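Local coordinates for Arf-GAP with coiled-coil, ANK repeat and PH domain-containing protein 2 (Homo sapiens, PDB 6IF3) that acts as a GTPase-activating protein for the small GTPase ARF6 and uses its ankyrin repeats, the part modelled here, to interact with RAB35, at residues T47-A52 / R79-H84. Sequence-based numbering, arbitrary orientation.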
loop_
_atom_site.group_PDB
_atom_site.type_symbol
_atom_site.label_atom_id
_atom_site.label_comp_id
_atom_site.label_asym_id
_atom_site.label_seq_id
_atom_site.Cartn_x
_atom_site.Cartn_y
_atom_site.Cartn_z
ATOM N N THR A 47 -5.581 8.674 27.036
ATOM C CA THR A 47 -6.028 10.009 26.715
ATOM C C THR A 47 -7.451 10.008 26.167
ATOM O O THR A 47 -7.975 8.960 25.796
ATOM C CB THR A 47 -5.150 10.623 25.634
ATOM O OG1 THR A 47 -5.224 9.747 24.481
ATOM C CG2 THR A 47 -3.698 10.758 26.087
ATOM N N PRO A 48 -8.059 11.189 26.067
ATOM C CA PRO A 48 -9.356 11.261 25.380
ATOM C C PRO A 48 -9.299 10.717 23.965
ATOM O O PRO A 48 -10.244 10.006 23.599
ATOM C CB PRO A 48 -9.690 12.781 25.419
ATOM C CG PRO A 48 -9.020 13.238 26.747
ATOM C CD PRO A 48 -7.719 12.459 26.747
ATOM N N LEU A 49 -8.230 10.978 23.225
ATOM C CA LEU A 49 -8.232 10.528 21.837
ATOM C C LEU A 49 -8.066 9.031 21.798
ATOM O O LEU A 49 -8.696 8.375 20.945
ATOM C CB LEU A 49 -7.162 11.244 21.035
ATOM C CG LEU A 49 -7.085 10.928 19.546
ATOM C CD1 LEU A 49 -8.462 11.142 18.874
ATOM C CD2 LEU A 49 -6.023 11.826 18.885
ATOM N N ILE A 50 -7.282 8.460 22.713
ATOM C CA ILE A 50 -7.222 7.008 22.768
ATOM C C ILE A 50 -8.604 6.431 23.163
ATOM O O ILE A 50 -9.026 5.421 22.598
ATOM C CB ILE A 50 -6.097 6.522 23.720
ATOM C CG1 ILE A 50 -4.742 6.763 23.053
ATOM C CG2 ILE A 50 -6.287 5.075 24.097
ATOM C CD1 ILE A 50 -3.569 6.564 23.992
ATOM N N GLN A 51 -9.317 7.067 24.095
ATOM C CA GLN A 51 -10.669 6.607 24.410
ATOM C C GLN A 51 -11.598 6.691 23.207
ATOM O O GLN A 51 -12.475 5.844 23.045
ATOM C CB GLN A 51 -11.255 7.415 25.583
ATOM C CG GLN A 51 -10.536 7.034 26.918
ATOM C CD GLN A 51 -10.751 5.576 27.285
ATOM O OE1 GLN A 51 -11.880 5.092 27.302
ATOM N NE2 GLN A 51 -9.674 4.873 27.566
ATOM N N ALA A 52 -11.420 7.722 22.376
ATOM C CA ALA A 52 -12.257 7.882 21.171
ATOM C C ALA A 52 -12.009 6.736 20.211
ATOM O O ALA A 52 -12.943 6.198 19.593
ATOM C CB ALA A 52 -11.979 9.202 20.494
ATOM N N ARG A 79 2.044 3.710 23.127
ATOM C CA ARG A 79 1.094 3.479 22.040
ATOM C C ARG A 79 0.213 4.693 21.840
ATOM O O ARG A 79 -0.504 5.072 22.780
ATOM C CB ARG A 79 0.223 2.259 22.349
ATOM C CG ARG A 79 1.034 0.971 22.491
ATOM C CD ARG A 79 0.256 -0.121 23.192
ATOM N NE ARG A 79 1.030 -1.359 23.179
ATOM C CZ ARG A 79 0.923 -2.337 24.068
ATOM N NH1 ARG A 79 0.071 -2.223 25.085
ATOM N NH2 ARG A 79 1.676 -3.432 23.942
ATOM N N GLY A 80 0.216 5.274 20.636
ATOM C CA GLY A 80 -0.641 6.402 20.312
ATOM C C GLY A 80 -1.936 5.971 19.655
ATOM O O GLY A 80 -2.204 4.796 19.535
ATOM N N PRO A 81 -2.773 6.937 19.281
ATOM C CA PRO A 81 -4.072 6.705 18.644
ATOM C C PRO A 81 -3.930 5.820 17.404
ATOM O O PRO A 81 -4.743 4.900 17.237
ATOM C CB PRO A 81 -4.537 8.118 18.290
ATOM C CG PRO A 81 -3.948 8.974 19.422
ATOM C CD PRO A 81 -2.577 8.357 19.644
ATOM N N LEU A 82 -2.939 6.067 16.562
ATOM C CA LEU A 82 -2.820 5.243 15.371
ATOM C C LEU A 82 -2.502 3.779 15.698
ATOM O O LEU A 82 -3.049 2.882 15.071
ATOM C CB LEU A 82 -1.752 5.822 14.437
ATOM C CG LEU A 82 -1.483 5.038 13.141
ATOM C CD1 LEU A 82 -2.706 4.843 12.263
ATOM C CD2 LEU A 82 -0.327 5.716 12.351
ATOM N N HIS A 83 -1.624 3.526 16.659
ATOM C CA HIS A 83 -1.352 2.149 17.127
ATOM C C HIS A 83 -2.646 1.456 17.536
ATOM O O HIS A 83 -2.965 0.355 17.093
ATOM C CB HIS A 83 -0.390 2.125 18.340
ATOM C CG HIS A 83 -0.322 0.778 19.025
ATOM N ND1 HIS A 83 0.725 -0.101 18.850
ATOM C CD2 HIS A 83 -1.181 0.169 19.880
ATOM C CE1 HIS A 83 0.512 -1.193 19.563
ATOM N NE2 HIS A 83 -0.643 -1.056 20.196
ATOM N N HIS A 84 -3.416 2.103 18.393
ATOM C CA HIS A 84 -4.631 1.474 18.874
ATOM C C HIS A 84 -5.675 1.254 17.795
ATOM O O HIS A 84 -6.352 0.215 17.795
ATOM C CB HIS A 84 -5.246 2.324 20.025
ATOM C CG HIS A 84 -4.453 2.257 21.293
ATOM N ND1 HIS A 84 -4.373 1.109 22.059
ATOM C CD2 HIS A 84 -3.696 3.190 21.923
ATOM C CE1 HIS A 84 -3.614 1.345 23.114
ATOM N NE2 HIS A 84 -3.192 2.593 23.054
#
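Neighbouring ankyrin repeats meet here through the first turns of their leading helices, 48-55 of ANK 1 and 81-88 of ANK 2, with Leu-49 and Ile-50 laid against Pro-81 and His-84. Leu-49 crosses the proline at about a right angle, its CD2 3.6 Å from Pro-81 CG; Phe-97 of helix 91-99 touches both residues and continues the apolar layer between the repeats.

Ile-50 works with both branches. Its first torsion (chi1 -73°) sets CG2 anti to the backbone N and over one face of the His-84 imidazole, while CG1 carries CD1 toward the Arg-79 carbonyl. The CH-pi contact puts CG2 4.2 Å from the centroid of the His-84 ring. CD1 comes within 3.6 Å of Arg-79 O, and CG1 makes a looser apolar contact with Pro-81 CG at 4.3 Å. The ring is fixed from outside the pair, because His-84 NE2 is hydrogen-bonded to Asp-75 in the loop joining the repeats, and Ile-50 touches Asp-75 as well. An alanine in place of Ile-50 is likely to open a gap beside Pro-81 and leave this face of the His-84 ring without its methyl cover.

No hydrogen bond joins the two segments. Within 47-52, Thr-47 caps helix 48-55, its OG1 accepting from Ile-50 N at 3.0 Å, which ties down the turn that presents Leu-49 and Ile-50. Thr-47 to Ile-50 reads Thr-Pro-Leu-Ile and Gly-80 to His-83 reads Gly-Pro-Leu-His, each one residue away from the TPLH signature of the ankyrin repeat, stacked here one repeat on the next.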